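Glycosyl transferase family 8 (Streptococcus pneumoniae, PDB 5GVV) transfers galactose from UDP-galactose to the terminal glucose of the already glycosylated serine-rich repeat protein PsrP, with manganese bound at its active site. Local coordinates at residues A[222-235]-A[239-251]. Residues are numbered along the deposited sequence; the frame is centred on the assembly and turned at random.
Sequences LPLILHYISQDKPW and SVGRLREVWWEYS. With MN (manganese (II) ion), chain C; UDP (uridine-5'-diphosphate), chain D.
Trp-235 lays its CB over the six-membered ring of Trp-247, 3.6 Å from CB to the ring centroid and 19° off the normal, a CH-pi contact. With CG between its backbone N and carbonyl carbon (chi1 60°), Trp-235 also brings CE3 of its own ring over that indole. The edge of Trp-247 in turn meets the face of Tyr-228, the planes at 89°, and Pro-234 CG lies above a Tyr-228 face while packing 3.7 Å from Trp-247 CB. Tyr-228 OH donates to Leu-243 O at 2.6 Å; Val-246 N reaches that oxygen from the opposite face of its carbonyl plane, so two bonds hold it. Residues 222-235 carry the metal-binding histidine of this GT-A glycosyltransferase: His-227 NE2 coordinates manganese at 2.1 Å beside Asp-106 and Asp-108 of the DxD motif, and Lys-233 NZ bonds UDP O2A at 2.9 Å. Helix 244-251 packs behind this loop, on the far side from the nucleotide: Lys-233 points its CB away from residues 239-251, whereas Pro-234 and Trp-235 pack on the helix. Asp-232 ties down the approach to this helix: each carboxylate oxygen uses its syn lone pair, OD1 for Val-240 N (3.1 Å) and OD2 for Gly-241 N (2.9 Å). At Pro-234 O, Trp-248 NE1 donates from above the carbonyl plane, and the Arg-244 guanidinium presents a face to the same oxygen, its NH1 bonding Ser-239 OG and its NE paired with Glu-46 of the second subunit.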
loop_
_atom_site.group_PDB
_atom_site.type_symbol
_atom_site.label_atom_id
_atom_site.label_comp_id
_atom_site.label_asym_id
_atom_site.label_seq_id
_atom_site.Cartn_x
_atom_site.Cartn_y
_atom_site.Cartn_z
ATOM N N LEU A 222 19.492 -18.337 -1.052
ATOM C CA LEU A 222 18.034 -18.276 -0.991
ATOM C C LEU A 222 17.383 -19.198 -2.011
ATOM O O LEU A 222 17.852 -19.300 -3.148
ATOM C CB LEU A 222 17.561 -16.842 -1.242
ATOM C CG LEU A 222 17.069 -15.967 -0.087
ATOM C CD1 LEU A 222 17.480 -16.519 1.252
ATOM C CD2 LEU A 222 17.540 -14.516 -0.259
ATOM N N PRO A 223 16.302 -19.884 -1.606
ATOM C CA PRO A 223 15.512 -20.634 -2.587
ATOM C C PRO A 223 14.932 -19.662 -3.615
ATOM O O PRO A 223 14.676 -18.504 -3.268
ATOM C CB PRO A 223 14.395 -21.244 -1.738
ATOM C CG PRO A 223 14.993 -21.355 -0.352
ATOM C CD PRO A 223 15.850 -20.119 -0.219
ATOM N N LEU A 224 14.753 -20.111 -4.854
ATOM C CA LEU A 224 14.290 -19.228 -5.924
ATOM C C LEU A 224 12.920 -18.615 -5.640
ATOM O O LEU A 224 12.649 -17.473 -6.036
ATOM C CB LEU A 224 14.299 -19.951 -7.278
ATOM C CG LEU A 224 15.676 -20.065 -7.931
ATOM C CD1 LEU A 224 15.682 -21.004 -9.134
ATOM C CD2 LEU A 224 16.161 -18.689 -8.336
ATOM N N ILE A 225 12.050 -19.363 -4.964
ATOM C CA ILE A 225 10.743 -18.817 -4.601
ATOM C C ILE A 225 10.414 -19.024 -3.121
ATOM O O ILE A 225 10.322 -20.159 -2.649
ATOM C CB ILE A 225 9.613 -19.363 -5.503
ATOM C CG1 ILE A 225 9.862 -18.954 -6.959
ATOM C CG2 ILE A 225 8.266 -18.831 -5.033
ATOM C CD1 ILE A 225 8.741 -19.311 -7.940
ATOM N N LEU A 226 10.247 -17.915 -2.399
ATOM C CA LEU A 226 9.910 -17.949 -0.975
ATOM C C LEU A 226 8.426 -17.692 -0.778
ATOM O O LEU A 226 7.940 -16.613 -1.116
ATOM C CB LEU A 226 10.689 -16.876 -0.213
ATOM C CG LEU A 226 12.193 -17.037 -0.049
ATOM C CD1 LEU A 226 12.772 -15.825 0.656
ATOM C CD2 LEU A 226 12.502 -18.308 0.727
ATOM N N HIS A 227 7.719 -18.659 -0.198
ATOM C CA HIS A 227 6.271 -18.555 -0.027
ATOM C C HIS A 227 5.914 -18.397 1.450
ATOM O O HIS A 227 6.078 -19.329 2.248
ATOM C CB HIS A 227 5.582 -19.791 -0.618
ATOM C CG HIS A 227 4.100 -19.650 -0.767
ATOM N ND1 HIS A 227 3.301 -20.656 -1.276
ATOM C CD2 HIS A 227 3.265 -18.617 -0.490
ATOM C CE1 HIS A 227 2.047 -20.251 -1.300
ATOM N NE2 HIS A 227 1.994 -19.018 -0.824
ATOM N N TYR A 228 5.435 -17.211 1.816
ATOM C CA TYR A 228 5.076 -16.943 3.204
ATOM C C TYR A 228 3.642 -17.367 3.518
ATOM O O TYR A 228 2.784 -16.523 3.811
ATOM C CB TYR A 228 5.269 -15.457 3.522
ATOM C CG TYR A 228 6.701 -14.990 3.389
ATOM C CD1 TYR A 228 7.575 -15.063 4.463
ATOM C CD2 TYR A 228 7.171 -14.470 2.191
ATOM C CE1 TYR A 228 8.880 -14.632 4.350
ATOM C CE2 TYR A 228 8.474 -14.047 2.061
ATOM C CZ TYR A 228 9.324 -14.131 3.144
ATOM O OH TYR A 228 10.625 -13.703 3.018
ATOM N N ILE A 229 3.386 -18.673 3.463
ATOM C CA ILE A 229 2.066 -19.219 3.759
ATOM C C ILE A 229 1.697 -18.971 5.216
ATOM O O ILE A 229 2.548 -18.563 6.016
ATOM C CB ILE A 229 1.999 -20.737 3.483
ATOM C CG1 ILE A 229 2.922 -21.501 4.445
ATOM C CG2 ILE A 229 2.368 -21.041 2.035
ATOM C CD1 ILE A 229 2.763 -23.015 4.383
ATOM N N SER A 230 0.425 -19.221 5.539
ATOM C CA SER A 230 -0.148 -19.048 6.888
ATOM C C SER A 230 -0.458 -17.586 7.204
ATOM O O SER A 230 -0.272 -16.711 6.365
ATOM C CB SER A 230 0.726 -19.667 7.990
ATOM O OG SER A 230 1.750 -18.773 8.408
ATOM N N GLN A 231 -0.947 -17.327 8.409
ATOM C CA GLN A 231 -1.301 -15.966 8.789
ATOM C C GLN A 231 -0.124 -15.232 9.427
ATOM O O GLN A 231 -0.252 -14.073 9.831
ATOM C CB GLN A 231 -2.512 -15.966 9.723
ATOM C CG GLN A 231 -3.724 -16.715 9.163
ATOM C CD GLN A 231 -4.281 -16.098 7.884
ATOM O OE1 GLN A 231 -3.767 -16.330 6.784
ATOM N NE2 GLN A 231 -5.355 -15.329 8.022
ATOM N N ASP A 232 1.017 -15.912 9.514
ATOM C CA ASP A 232 2.225 -15.315 10.073
ATOM C C ASP A 232 3.007 -14.596 8.975
ATOM O O ASP A 232 4.128 -14.987 8.647
ATOM C CB ASP A 232 3.090 -16.407 10.712
ATOM C CG ASP A 232 4.320 -15.855 11.405
ATOM O OD1 ASP A 232 4.211 -14.806 12.076
ATOM O OD2 ASP A 232 5.397 -16.472 11.277
ATOM N N LYS A 233 2.413 -13.540 8.414
ATOM C CA LYS A 233 3.003 -12.832 7.277
ATOM C C LYS A 233 4.115 -11.882 7.719
ATOM O O LYS A 233 3.997 -11.220 8.751
ATOM C CB LYS A 233 1.925 -12.053 6.514
ATOM C CG LYS A 233 0.679 -12.869 6.132
ATOM C CD LYS A 233 1.021 -14.064 5.245
ATOM C CE LYS A 233 -0.156 -14.430 4.345
ATOM N NZ LYS A 233 -0.074 -15.840 3.848
ATOM N N PRO A 234 5.205 -11.802 6.928
ATOM C CA PRO A 234 6.361 -10.997 7.344
ATOM C C PRO A 234 6.072 -9.499 7.300
ATOM O O PRO A 234 6.824 -8.710 7.880
ATOM C CB PRO A 234 7.428 -11.356 6.304
ATOM C CG PRO A 234 6.637 -11.756 5.081
ATOM C CD PRO A 234 5.430 -12.472 5.633
ATOM N N TRP A 235 4.992 -9.111 6.628
ATOM C CA TRP A 235 4.636 -7.701 6.552
ATOM C C TRP A 235 3.806 -7.221 7.742
ATOM O O TRP A 235 3.534 -6.026 7.870
ATOM C CB TRP A 235 3.920 -7.383 5.238
ATOM C CG TRP A 235 2.630 -8.124 5.006
ATOM C CD1 TRP A 235 1.396 -7.806 5.504
ATOM C CD2 TRP A 235 2.446 -9.282 4.179
ATOM N NE1 TRP A 235 0.459 -8.705 5.047
ATOM C CE2 TRP A 235 1.075 -9.620 4.228
ATOM C CE3 TRP A 235 3.298 -10.065 3.397
ATOM C CZ2 TRP A 235 0.544 -10.706 3.529
ATOM C CZ3 TRP A 235 2.770 -11.153 2.704
ATOM C CH2 TRP A 235 1.406 -11.461 2.780
ATOM N N SER A 239 5.976 -10.882 13.448
ATOM C CA SER A 239 5.940 -12.210 12.839
ATOM C C SER A 239 7.022 -13.039 13.510
ATOM O O SER A 239 7.894 -12.488 14.189
ATOM C CB SER A 239 6.176 -12.142 11.327
ATOM O OG SER A 239 7.480 -11.666 11.034
ATOM N N VAL A 240 6.970 -14.358 13.345
ATOM C CA VAL A 240 7.905 -15.226 14.053
ATOM C C VAL A 240 8.699 -16.132 13.112
ATOM O O VAL A 240 9.717 -16.702 13.503
ATOM C CB VAL A 240 7.187 -16.075 15.119
ATOM C CG1 VAL A 240 6.628 -15.185 16.217
ATOM C CG2 VAL A 240 6.077 -16.908 14.480
ATOM N N GLY A 241 8.234 -16.259 11.874
ATOM C CA GLY A 241 8.927 -17.075 10.893
ATOM C C GLY A 241 10.204 -16.423 10.398
ATOM O O GLY A 241 10.397 -15.215 10.569
ATOM N N ARG A 242 11.069 -17.221 9.777
ATOM C CA ARG A 242 12.353 -16.731 9.281
ATOM C C ARG A 242 12.216 -16.011 7.946
ATOM O O ARG A 242 11.212 -16.178 7.242
ATOM C CB ARG A 242 13.340 -17.890 9.126
ATOM C CG ARG A 242 13.823 -18.496 10.434
ATOM C CD ARG A 242 14.485 -19.850 10.188
ATOM N NE ARG A 242 13.559 -20.789 9.560
ATOM C CZ ARG A 242 13.928 -21.916 8.958
ATOM N NH1 ARG A 242 15.209 -22.249 8.900
ATOM N NH2 ARG A 242 13.018 -22.711 8.408
ATOM N N LEU A 243 13.229 -15.201 7.624
ATOM C CA LEU A 243 13.363 -14.529 6.324
ATOM C C LEU A 243 12.424 -13.339 6.158
ATOM O O LEU A 243 12.142 -12.919 5.039
ATOM C CB LEU A 243 13.211 -15.512 5.151
ATOM C CG LEU A 243 14.212 -16.677 5.131
ATOM C CD1 LEU A 243 14.153 -17.421 3.803
ATOM C CD2 LEU A 243 15.624 -16.189 5.417
ATOM N N ARG A 244 11.956 -12.800 7.278
ATOM C CA ARG A 244 11.123 -11.600 7.285
ATOM C C ARG A 244 11.809 -10.451 6.543
ATOM O O ARG A 244 11.161 -9.683 5.821
ATOM C CB ARG A 244 10.841 -11.186 8.731
ATOM C CG ARG A 244 10.157 -9.839 8.876
ATOM C CD ARG A 244 9.981 -9.457 10.334
ATOM N NE ARG A 244 9.356 -8.143 10.460
ATOM C CZ ARG A 244 8.054 -7.948 10.655
ATOM N NH1 ARG A 244 7.232 -8.982 10.766
ATOM N NH2 ARG A 244 7.573 -6.715 10.750
ATOM N N GLU A 245 13.123 -10.343 6.720
ATOM C CA GLU A 245 13.905 -9.261 6.119
ATOM C C GLU A 245 13.914 -9.279 4.589
ATOM O O GLU A 245 14.072 -8.235 3.945
ATOM C CB GLU A 245 15.342 -9.291 6.641
ATOM C CG GLU A 245 16.110 -10.565 6.308
ATOM C CD GLU A 245 15.821 -11.710 7.274
ATOM O OE1 GLU A 245 14.996 -11.542 8.205
ATOM O OE2 GLU A 245 16.435 -12.782 7.099
ATOM N N VAL A 246 13.755 -10.462 4.004
ATOM C CA VAL A 246 13.765 -10.584 2.548
ATOM C C VAL A 246 12.544 -9.908 1.924
ATOM O O VAL A 246 12.657 -9.236 0.888
ATOM C CB VAL A 246 13.833 -12.050 2.101
ATOM C CG1 VAL A 246 13.839 -12.144 0.572
ATOM C CG2 VAL A 246 15.064 -12.734 2.691
ATOM N N TRP A 247 11.380 -10.069 2.552
ATOM C CA TRP A 247 10.161 -9.469 2.020
ATOM C C TRP A 247 10.266 -7.958 2.026
ATOM O O TRP A 247 9.890 -7.303 1.055
ATOM C CB TRP A 247 8.915 -9.896 2.810
ATOM C CG TRP A 247 7.622 -9.417 2.159
ATOM C CD1 TRP A 247 6.864 -10.095 1.234
ATOM C CD2 TRP A 247 6.967 -8.155 2.365
ATOM N NE1 TRP A 247 5.780 -9.332 0.864
ATOM C CE2 TRP A 247 5.814 -8.141 1.546
ATOM C CE3 TRP A 247 7.230 -7.039 3.171
ATOM C CZ2 TRP A 247 4.934 -7.048 1.504
ATOM C CZ3 TRP A 247 6.356 -5.959 3.133
ATOM C CH2 TRP A 247 5.222 -5.970 2.301
ATOM N N TRP A 248 10.768 -7.407 3.127
ATOM C CA TRP A 248 10.885 -5.963 3.254
ATOM C C TRP A 248 11.885 -5.377 2.263
ATOM O O TRP A 248 11.679 -4.278 1.740
ATOM C CB TRP A 248 11.219 -5.584 4.700
ATOM C CG TRP A 248 10.002 -5.685 5.551
ATOM C CD1 TRP A 248 9.657 -6.711 6.382
ATOM C CD2 TRP A 248 8.923 -4.746 5.606
ATOM N NE1 TRP A 248 8.444 -6.457 6.969
ATOM C CE2 TRP A 248 7.970 -5.252 6.509
ATOM C CE3 TRP A 248 8.677 -3.516 4.987
ATOM C CZ2 TRP A 248 6.786 -4.575 6.807
ATOM C CZ3 TRP A 248 7.497 -2.841 5.282
ATOM C CH2 TRP A 248 6.569 -3.372 6.184
ATOM N N GLU A 249 12.957 -6.117 2.000
ATOM C CA GLU A 249 13.967 -5.704 1.033
ATOM C C GLU A 249 13.351 -5.421 -0.340
ATOM O O GLU A 249 13.731 -4.463 -1.020
ATOM C CB GLU A 249 15.030 -6.791 0.915
ATOM C CG GLU A 249 16.157 -6.473 -0.050
ATOM C CD GLU A 249 17.234 -7.542 -0.035
ATOM O OE1 GLU A 249 18.403 -7.208 -0.335
ATOM O OE2 GLU A 249 16.912 -8.709 0.290
ATOM N N TYR A 250 12.394 -6.249 -0.752
ATOM C CA TYR A 250 11.731 -6.014 -2.028
ATOM C C TYR A 250 10.582 -5.013 -1.935
ATOM O O TYR A 250 10.342 -4.251 -2.878
ATOM C CB TYR A 250 11.283 -7.335 -2.653
ATOM C CG TYR A 250 12.440 -8.148 -3.174
ATOM C CD1 TYR A 250 12.979 -7.894 -4.430
ATOM C CD2 TYR A 250 13.004 -9.158 -2.411
ATOM C CE1 TYR A 250 14.044 -8.633 -4.912
ATOM C CE2 TYR A 250 14.067 -9.897 -2.885
ATOM C CZ TYR A 250 14.581 -9.630 -4.136
ATOM O OH TYR A 250 15.644 -10.368 -4.616
ATOM N N SER A 251 9.875 -4.998 -0.808
ATOM C CA SER A 251 8.788 -4.036 -0.623
ATOM C C SER A 251 9.290 -2.590 -0.696
ATOM O O SER A 251 8.629 -1.716 -1.273
ATOM C CB SER A 251 8.082 -4.269 0.715
ATOM O OG SER A 251 7.087 -3.283 0.941
HETATM MN MN MN C . 0.234 -17.873 -0.526
HETATM N N1 UDP D . -5.493 -12.822 -1.499
HETATM C C2 UDP D . -5.882 -11.520 -1.743
HETATM N N3 UDP D . -6.304 -10.703 -0.711
HETATM C C4 UDP D . -6.342 -11.192 0.581
HETATM C C5 UDP D . -5.946 -12.507 0.825
HETATM C C6 UDP D . -5.635 -13.348 -0.242
HETATM O O2 UDP D . -5.850 -11.087 -2.892
HETATM O O4 UDP D . -6.716 -10.461 1.503
HETATM C "C1'" UDP D . -5.045 -13.664 -2.630
HETATM C "C2'" UDP D . -3.539 -13.531 -2.794
HETATM O "O2'" UDP D . -3.183 -13.623 -4.155
HETATM C "C3'" UDP D . -2.998 -14.740 -2.066
HETATM C "C4'" UDP D . -4.096 -15.770 -2.302
HETATM O "O4'" UDP D . -5.305 -15.034 -2.367
HETATM O "O3'" UDP D . -1.754 -15.140 -2.602
HETATM C "C5'" UDP D . -4.158 -16.827 -1.202
HETATM O "O5'" UDP D . -3.851 -16.213 0.031
HETATM P PA UDP D . -2.611 -16.772 0.884
HETATM O O1A UDP D . -1.415 -16.625 0.030
HETATM O O2A UDP D . -2.477 -16.030 2.160
HETATM O O3A UDP D . -2.947 -18.327 1.166
HETATM P PB UDP D . -1.818 -19.423 1.537
HETATM O O1B UDP D . -2.372 -20.791 1.407
HETATM O O2B UDP D . -1.415 -19.212 2.946
HETATM O O3B UDP D . -0.644 -19.264 0.644
#